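Local atomic coordinates of putative cell wall hydrolase phosphatase-associated protein (Clostridioides difficile, PDB entry 7CFL), a protein that is an autolysin whose NlpC/P60-type catalytic domain, the part crystallised here, probably acts as a cysteine endopeptidase on cell-wall peptides. Residues S16-A21 / I99-G104; P28-W31 / N37-D40; G32-N37 / I57-R62. All coordinates share one frame; numbering follows the deposited sequence. Where two conformers were deposited one is given.

Interaction 1 of 3, residues S16-A21 / I99-G104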
loop_
_atom_site.group_PDB
_atom_site.type_symbol
_atom_site.label_atom_id
_atom_site.label_comp_id
_atom_site.label_asym_id
_atom_site.label_seq_id
_atom_site.Cartn_x
_atom_site.Cartn_y
_atom_site.Cartn_z
ATOM N N SER A 16 -10.177 11.297 -1.953
ATOM C CA SER A 16 -9.196 12.121 -1.177
ATOM C C SER A 16 -7.899 11.317 -0.982
ATOM O O SER A 16 -6.787 11.871 -1.237
ATOM C CB SER A 16 -9.767 12.574 0.147
ATOM O OG SER A 16 -8.809 13.317 0.898
ATOM N N VAL A 17 -8.012 10.071 -0.526
ATOM C CA VAL A 17 -6.851 9.153 -0.321
ATOM C C VAL A 17 -6.057 9.089 -1.623
ATOM O O VAL A 17 -4.826 9.267 -1.602
ATOM C CB VAL A 17 -7.298 7.746 0.125
ATOM C CG1 VAL A 17 -6.143 6.746 0.061
ATOM C CG2 VAL A 17 -7.899 7.776 1.516
ATOM N N ILE A 18 -6.710 8.744 -2.731
ATOM C CA ILE A 18 -5.985 8.477 -4.004
ATOM C C ILE A 18 -5.387 9.792 -4.526
ATOM O O ILE A 18 -4.194 9.783 -4.895
ATOM C CB ILE A 18 -6.886 7.722 -4.995
ATOM C CG1 ILE A 18 -7.218 6.344 -4.410
ATOM C CG2 ILE A 18 -6.238 7.655 -6.372
ATOM C CD1 ILE A 18 -8.165 5.537 -5.245
ATOM N N SER A 19 -6.140 10.891 -4.562
ATOM C CA SER A 19 -5.618 12.163 -5.131
ATOM C C SER A 19 -4.466 12.686 -4.269
ATOM O O SER A 19 -3.497 13.160 -4.857
ATOM C CB SER A 19 -6.683 13.197 -5.334
ATOM O OG SER A 19 -7.390 13.436 -4.136
ATOM N N PHE A 20 -4.533 12.563 -2.945
ATOM C CA PHE A 20 -3.402 12.994 -2.074
ATOM C C PHE A 20 -2.183 12.105 -2.360
ATOM O O PHE A 20 -1.067 12.607 -2.506
ATOM C CB PHE A 20 -3.762 12.876 -0.598
ATOM C CG PHE A 20 -2.624 13.315 0.274
ATOM C CD1 PHE A 20 -2.183 14.624 0.235
ATOM C CD2 PHE A 20 -1.894 12.379 0.999
ATOM C CE1 PHE A 20 -1.088 14.998 1.006
ATOM C CE2 PHE A 20 -0.797 12.756 1.756
ATOM C CZ PHE A 20 -0.405 14.069 1.763
ATOM N N ALA A 21 -2.389 10.784 -2.413
ATOM C CA ALA A 21 -1.314 9.794 -2.662
ATOM C C ALA A 21 -0.616 10.118 -3.978
ATOM O O ALA A 21 0.628 10.041 -4.018
ATOM C CB ALA A 21 -1.877 8.391 -2.677
ATOM N N ILE A 99 -1.852 0.972 -1.855
ATOM C CA ILE A 99 -3.240 1.500 -1.815
ATOM C C ILE A 99 -3.854 1.175 -3.161
ATOM O O ILE A 99 -3.340 1.596 -4.186
ATOM C CB ILE A 99 -3.304 3.014 -1.521
ATOM C CG1 ILE A 99 -2.610 3.355 -0.201
ATOM C CG2 ILE A 99 -4.732 3.525 -1.571
ATOM C CD1 ILE A 99 -2.424 4.837 0.047
ATOM N N TYR A 100 -4.895 0.359 -3.147
ATOM C CA TYR A 100 -5.600 0.037 -4.404
ATOM C C TYR A 100 -6.269 1.286 -5.010
ATOM O O TYR A 100 -6.970 2.067 -4.288
ATOM C CB TYR A 100 -6.567 -1.101 -4.121
ATOM C CG TYR A 100 -7.147 -1.682 -5.384
ATOM C CD1 TYR A 100 -6.374 -2.508 -6.183
ATOM C CD2 TYR A 100 -8.429 -1.351 -5.825
ATOM C CE1 TYR A 100 -6.892 -3.101 -7.337
ATOM C CE2 TYR A 100 -8.937 -1.902 -6.999
ATOM C CZ TYR A 100 -8.157 -2.744 -7.771
ATOM O OH TYR A 100 -8.633 -3.269 -8.948
ATOM N N ILE A 101 -6.130 1.434 -6.336
ATOM C CA ILE A 101 -6.742 2.569 -7.083
ATOM C C ILE A 101 -7.824 2.023 -8.008
ATOM O O ILE A 101 -8.998 2.489 -7.913
ATOM C CB ILE A 101 -5.673 3.519 -7.693
ATOM C CG1 ILE A 101 -4.712 2.916 -8.719
ATOM C CG2 ILE A 101 -4.870 4.098 -6.542
ATOM C CD1 ILE A 101 -3.503 3.808 -9.008
ATOM N N GLY A 102 -7.517 1.001 -8.773
ATOM C CA GLY A 102 -8.551 0.348 -9.599
ATOM C C GLY A 102 -7.925 -0.196 -10.846
ATOM O O GLY A 102 -6.777 0.202 -11.143
ATOM N N ASN A 103 -8.617 -1.097 -11.545
ATOM C CA ASN A 103 -8.056 -1.695 -12.782
ATOM C C ASN A 103 -6.781 -2.489 -12.447
ATOM O O ASN A 103 -5.918 -2.591 -13.348
ATOM C CB ASN A 103 -7.796 -0.604 -13.824
ATOM C CG ASN A 103 -9.091 0.035 -14.279
ATOM O OD1 ASN A 103 -9.373 1.195 -13.979
ATOM N ND2 ASN A 103 -9.908 -0.748 -14.962
ATOM N N GLY A 104 -6.664 -3.024 -11.214
ATOM C CA GLY A 104 -5.481 -3.768 -10.729
ATOM C C GLY A 104 -4.362 -2.874 -10.221
ATOM O O GLY A 104 -3.450 -3.424 -9.610
#
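With its methyl CG2 anti to the backbone N and its CG1 arm beside that nitrogen (chi1 -64°), Ile18 of helix 13-22 reaches strand 96-102 and meets Ile101, whose CG2 in turn lies anti to its own carbonyl carbon. Ile18 extends its chain straight through chi2 (176°), which carries CD1 over the strand backbone, 3.8 Å from Ile101 CA and equally close to the carbonyl oxygen of Tyr100. The two branched methyls also touch, Ile18 CG2 lying 3.8 Å from Ile101 CG2, so that Ile101 CG2 touches both CG2 and CD1 of Ile18 while the CG1-CD1 arm of Ile101 leads away. One residue earlier on the helix and two earlier on the strand, a second apolar pair forms: Val17 CG1 and Ile99 CG2 approach to 3.9 Å, with Ile99 CD1 a little further from the same valine methyl.

The helix and strand axes lie nearly at right angles (101°) and 9.5 Å apart at their closest. Ile99 faces inward and also packs on Val48 of helix 41-53 and on Ile107 and Leu81 of the neighbouring strands, so the Val17 pair belongs to the buried side of the sheet. The Ile18 pair lies nearer the surface, where the strand ends in a classic beta bulge: Ile101 and Gly102 both face Asp105. Beyond it the turn is tied by a hydrogen bond of 3.0 Å from Gly104 N to Tyr100 OH, and the Tyr100 ring has Gly102 N over one face.

The side-chain-to-side-chain contacts are aliphatic, and Ile18 CD1 also rests on the strand backbone. The packing of helix 13-22 against an inner strand of the sheet therefore depends here on shape and dispersion; the hydrogen bonds lie within each element, not between them.

Interaction 2 of 3, residues P28-W31 / N37-D40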
loop_
_atom_site.group_PDB
_atom_site.type_symbol
_atom_site.label_atom_id
_atom_site.label_comp_id
_atom_site.label_asym_id
_atom_site.label_seq_id
_atom_site.Cartn_x
_atom_site.Cartn_y
_atom_site.Cartn_z
ATOM N N PRO A 28 11.158 9.650 -2.881
ATOM C CA PRO A 28 12.067 8.508 -2.739
ATOM C C PRO A 28 11.696 7.499 -1.643
ATOM O O PRO A 28 11.124 7.898 -0.625
ATOM C CB PRO A 28 13.412 9.179 -2.396
ATOM C CG PRO A 28 12.985 10.430 -1.685
ATOM C CD PRO A 28 11.795 10.916 -2.476
ATOM N N TYR A 29 12.060 6.234 -1.862
ATOM C CA TYR A 29 11.990 5.136 -0.861
ATOM C C TYR A 29 13.195 5.257 0.079
ATOM O O TYR A 29 14.356 5.294 -0.403
ATOM C CB TYR A 29 11.997 3.740 -1.490
ATOM C CG TYR A 29 11.849 2.625 -0.483
ATOM C CD1 TYR A 29 12.937 2.143 0.224
ATOM C CD2 TYR A 29 10.614 2.042 -0.224
ATOM C CE1 TYR A 29 12.803 1.155 1.184
ATOM C CE2 TYR A 29 10.462 1.036 0.722
ATOM C CZ TYR A 29 11.566 0.568 1.412
ATOM O OH TYR A 29 11.439 -0.428 2.333
ATOM N N VAL A 30 12.909 5.321 1.380
ATOM C CA VAL A 30 13.901 5.231 2.480
ATOM C C VAL A 30 13.297 4.334 3.561
ATOM O O VAL A 30 12.295 4.739 4.146
ATOM C CB VAL A 30 14.266 6.634 3.004
ATOM C CG1 VAL A 30 15.094 6.552 4.275
ATOM C CG2 VAL A 30 14.979 7.474 1.940
ATOM N N TRP A 31 13.899 3.161 3.811
ATOM C CA TRP A 31 13.477 2.259 4.913
ATOM C C TRP A 31 13.347 3.043 6.232
ATOM O O TRP A 31 14.289 3.814 6.589
ATOM C CB TRP A 31 14.358 1.012 5.059
ATOM C CG TRP A 31 13.655 -0.034 5.861
ATOM C CD1 TRP A 31 12.825 -1.009 5.383
ATOM C CD2 TRP A 31 13.557 -0.091 7.293
ATOM N NE1 TRP A 31 12.307 -1.721 6.427
ATOM C CE2 TRP A 31 12.707 -1.166 7.610
ATOM C CE3 TRP A 31 14.112 0.651 8.341
ATOM C CZ2 TRP A 31 12.441 -1.538 8.925
ATOM C CZ3 TRP A 31 13.835 0.294 9.639
ATOM C CH2 TRP A 31 13.002 -0.780 9.929
ATOM N N ASN A 37 8.830 13.659 3.061
ATOM C CA ASN A 37 9.730 13.781 1.879
ATOM C C ASN A 37 10.182 12.413 1.369
ATOM O O ASN A 37 10.545 12.340 0.181
ATOM C CB ASN A 37 10.964 14.625 2.197
ATOM C CG ASN A 37 10.572 15.955 2.795
ATOM O OD1 ASN A 37 9.640 16.599 2.317
ATOM N ND2 ASN A 37 11.250 16.346 3.860
ATOM N N SER A 38 10.177 11.393 2.228
ATOM C CA SER A 38 10.677 10.025 1.932
ATOM C C SER A 38 9.778 9.018 2.662
ATOM O O SER A 38 9.141 9.396 3.670
ATOM C CB SER A 38 12.124 9.867 2.298
ATOM O OG SER A 38 12.307 10.008 3.691
ATOM N N PHE A 39 9.735 7.777 2.191
ATOM C CA PHE A 39 8.761 6.782 2.699
ATOM C C PHE A 39 9.297 5.359 2.561
ATOM O O PHE A 39 9.999 5.071 1.618
ATOM C CB PHE A 39 7.452 6.854 1.910
ATOM C CG PHE A 39 6.778 8.202 1.890
ATOM C CD1 PHE A 39 5.983 8.612 2.940
ATOM C CD2 PHE A 39 6.968 9.086 0.833
ATOM C CE1 PHE A 39 5.353 9.849 2.911
ATOM C CE2 PHE A 39 6.359 10.335 0.822
ATOM C CZ PHE A 39 5.568 10.724 1.871
ATOM N N ASP A 40 8.833 4.466 3.437
ATOM C CA ASP A 40 8.835 3.015 3.154
ATOM C C ASP A 40 7.377 2.654 2.838
ATOM O O ASP A 40 6.505 3.559 2.840
ATOM C CB ASP A 40 9.540 2.212 4.248
ATOM C CG ASP A 40 8.883 2.224 5.617
ATOM O OD1 ASP A 40 7.655 2.484 5.694
ATOM O OD2 ASP A 40 9.621 1.985 6.616
#
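Pro28 O accepts the backbone N-H of Phe39 at 3.1 Å, the donor lying in the carbonyl plane, and Phe39 O in turn receives Val30 N at 2.9 Å, this time from well above its carbonyl plane. The two bonds make Tyr29 and Phe39 an isolated beta bridge. The same oxygen also takes a weaker CA-H...O contact from Tyr29 CA, 3.2 Å from Phe39 O.

Side chains fill in around the bridge. Val30 CG2 packs on Ser38 CB at 3.7 Å, and the Pro28 ring lies against the Asn37 carbonyl, CD standing 3.3 Å from Asn37 O. The Tyr29 ring, swung anti to its backbone N (chi1 -177°), runs obliquely past Asp40, CE2 lying 3.5 Å from Asp40 CA; ring and carboxylate planes are turned 46° apart.

Further out, the Asp40 carboxylate is held by several partners: OD1 accepts Gly43 N and pairs with Arg59 NH1, while OD2 accepts Gly32 N. Tyr29 OH and Trp31 NE1 both hydrogen-bond a citrate, probably from the crystallisation liquor, which may mark a pocket beside the contact.

The bridge closes a loop between helices 13-22 and 41-53. Asp40 is the N-cap of helix 41-53, and Phe39 turns its ring to Tyr47 of that helix.

Interaction 3 of 3, residues G32-N37 / I57-R62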
loop_
_atom_site.group_PDB
_atom_site.type_symbol
_atom_site.label_atom_id
_atom_site.label_comp_id
_atom_site.label_asym_id
_atom_site.label_seq_id
_atom_site.Cartn_x
_atom_site.Cartn_y
_atom_site.Cartn_z
ATOM N N GLY A 32 12.208 2.879 6.909
ATOM C CA GLY A 32 11.899 3.479 8.211
ATOM C C GLY A 32 11.257 4.857 8.120
ATOM O O GLY A 32 10.805 5.341 9.197
ATOM N N ALA A 33 11.199 5.482 6.933
ATOM C CA ALA A 33 10.603 6.832 6.729
ATOM C C ALA A 33 9.062 6.774 6.635
ATOM O O ALA A 33 8.488 5.771 6.137
ATOM C CB ALA A 33 11.215 7.495 5.514
ATOM N N GLU A 34 8.392 7.814 7.128
ATOM C CA GLU A 34 6.912 7.935 7.104
ATOM C C GLU A 34 6.535 9.379 6.732
ATOM O O GLU A 34 5.560 9.904 7.297
ATOM C CB GLU A 34 6.302 7.445 8.426
ATOM C CG GLU A 34 6.689 8.241 9.664
ATOM C CD GLU A 34 7.861 7.697 10.472
ATOM O OE1 GLU A 34 7.758 6.558 11.002
ATOM O OE2 GLU A 34 8.886 8.425 10.575
ATOM N N GLY A 35 7.278 9.993 5.798
ATOM C CA GLY A 35 6.976 11.334 5.263
ATOM C C GLY A 35 7.597 12.460 6.094
ATOM O O GLY A 35 8.075 12.235 7.215
ATOM N N PRO A 36 7.522 13.724 5.599
ATOM C CA PRO A 36 6.771 14.042 4.378
ATOM C C PRO A 36 7.519 13.924 3.035
ATOM O O PRO A 36 6.887 14.078 2.004
ATOM C CB PRO A 36 6.412 15.509 4.630
ATOM C CG PRO A 36 7.623 16.062 5.349
ATOM C CD PRO A 36 8.109 14.924 6.225
ATOM N N ASN A 37 8.830 13.659 3.061
ATOM C CA ASN A 37 9.730 13.781 1.879
ATOM C C ASN A 37 10.182 12.413 1.369
ATOM O O ASN A 37 10.545 12.340 0.181
ATOM C CB ASN A 37 10.964 14.625 2.197
ATOM C CG ASN A 37 10.572 15.955 2.795
ATOM O OD1 ASN A 37 9.640 16.599 2.317
ATOM N ND2 ASN A 37 11.250 16.346 3.860
ATOM N N ILE A 57 -3.842 4.155 10.831
ATOM C CA ILE A 57 -3.528 2.706 10.642
ATOM C C ILE A 57 -2.195 2.404 11.319
ATOM O O ILE A 57 -1.373 3.337 11.552
ATOM C CB ILE A 57 -3.545 2.310 9.153
ATOM C CG1 ILE A 57 -2.292 2.774 8.415
ATOM C CG2 ILE A 57 -4.842 2.784 8.487
ATOM C CD1 ILE A 57 -2.299 2.561 6.921
ATOM N N PRO A 58 -1.930 1.112 11.606
ATOM C CA PRO A 58 -0.646 0.678 12.163
ATOM C C PRO A 58 0.566 1.081 11.323
ATOM O O PRO A 58 0.452 1.359 10.148
ATOM C CB PRO A 58 -0.739 -0.857 12.190
ATOM C CG PRO A 58 -2.231 -1.121 12.325
ATOM C CD PRO A 58 -2.884 -0.015 11.523
ATOM N N ARG A 59 1.721 1.142 11.993
ATOM C CA ARG A 59 2.990 1.561 11.355
ATOM C C ARG A 59 3.494 0.539 10.343
ATOM O O ARG A 59 3.856 1.011 9.258
ATOM C CB ARG A 59 4.064 1.839 12.401
ATOM C CG ARG A 59 5.422 2.212 11.813
ATOM C CD ARG A 59 5.344 3.429 10.913
ATOM N NE ARG A 59 6.600 3.796 10.278
ATOM C CZ ARG A 59 7.094 3.277 9.148
ATOM N NH1 ARG A 59 6.450 2.316 8.483
ATOM N NH2 ARG A 59 8.237 3.752 8.673
ATOM N N VAL A 60 3.532 -0.769 10.658
ATOM C CA VAL A 60 4.250 -1.745 9.778
ATOM C C VAL A 60 3.229 -2.560 8.978
ATOM O O VAL A 60 2.079 -2.731 9.446
ATOM C CB VAL A 60 5.256 -2.644 10.525
ATOM C CG1 VAL A 60 6.306 -1.815 11.252
ATOM C CG2 VAL A 60 4.578 -3.602 11.473
ATOM N N SER A 61 3.680 -3.083 7.848
ATOM C CA SER A 61 2.805 -3.768 6.860
ATOM C C SER A 61 2.072 -4.954 7.505
ATOM O O SER A 61 0.841 -5.028 7.293
ATOM C CB SER A 61 3.564 -4.159 5.613
ATOM O OG SER A 61 4.589 -5.101 5.879
ATOM N N ARG A 62 2.759 -5.797 8.295
ATOM C CA ARG A 62 2.171 -7.021 8.901
ATOM C C ARG A 62 1.041 -6.661 9.869
ATOM O O ARG A 62 0.079 -7.457 9.974
ATOM C CB ARG A 62 3.226 -7.947 9.522
ATOM C CG ARG A 62 4.070 -7.350 10.634
ATOM C CD ARG A 62 5.405 -8.075 10.791
ATOM N NE ARG A 62 6.306 -7.334 11.674
ATOM C CZ ARG A 62 7.290 -6.502 11.302
ATOM N NH1 ARG A 62 7.571 -6.274 10.028
ATOM N NH2 ARG A 62 8.002 -5.889 12.231
#
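Arg59 and Glu34 form a salt bridge, with Arg59 NE donating to Glu34 OE1 at 3.1 Å and an N-H...O angle of 152°. The arginine meets the carboxylate on its anti side, 25° out of the carboxylate plane, and the two planes stand almost perpendicular (88°). This is a single-point grip rather than a two-pronged pairing of flat groups.

Two backbone oxygens also lie close. Arg59 NH2 is 3.1 Å from Gly32 O, which sits at the guanidinium edge, and 3.3 Å from Ala33 O, where the angle is too poor for a hydrogen bond. The guanidinium thus nestles against the carbonyls of the 32-33 backbone.

Apolar contact is slight: Glu34 CB covers one guanidinium face, 4.1 Å from Arg59 NE. Arg59 reaches this position with CG anti to its backbone N and a bend at chi2, which turns the chain toward the 32-34 loop.

NH1 also pairs with Asp40, so one guanidinium joins two acidic residues, whose carboxylates probably offset its charge and fix its orientation. A citrate, probably from crystallisation, lies about 3 Å from the Arg59 side chain at their nearest atoms and hydrogen-bonds Ser61 N.

Such an arginine, spanning two loops beside the N-terminus of helix 41-53, probably lines a pocket in this NlpC/P60 peptidase domain, consistent with the bound citrate.

Interaction 1 is partly buried, with two of its five touching residues in the interior; interaction 2 is also partly buried but has four exposed residues, and interaction 3 lies at the surface. Chemistry follows place: aliphatic packing joins helix to sheet in interaction 1, backbone bonding shapes the loop of interaction 2, and charge pairing ties two loops in interaction 3. The last two have centres about 9 Å apart, share Asn37 and touch directly, through Asp40 N to Ala33 O among others, whereas interaction 1 is centred about 17 to 18 Å from both. All three border on helix 41-53, and both loop contacts are nested within the loop of chain that interaction 1 closes.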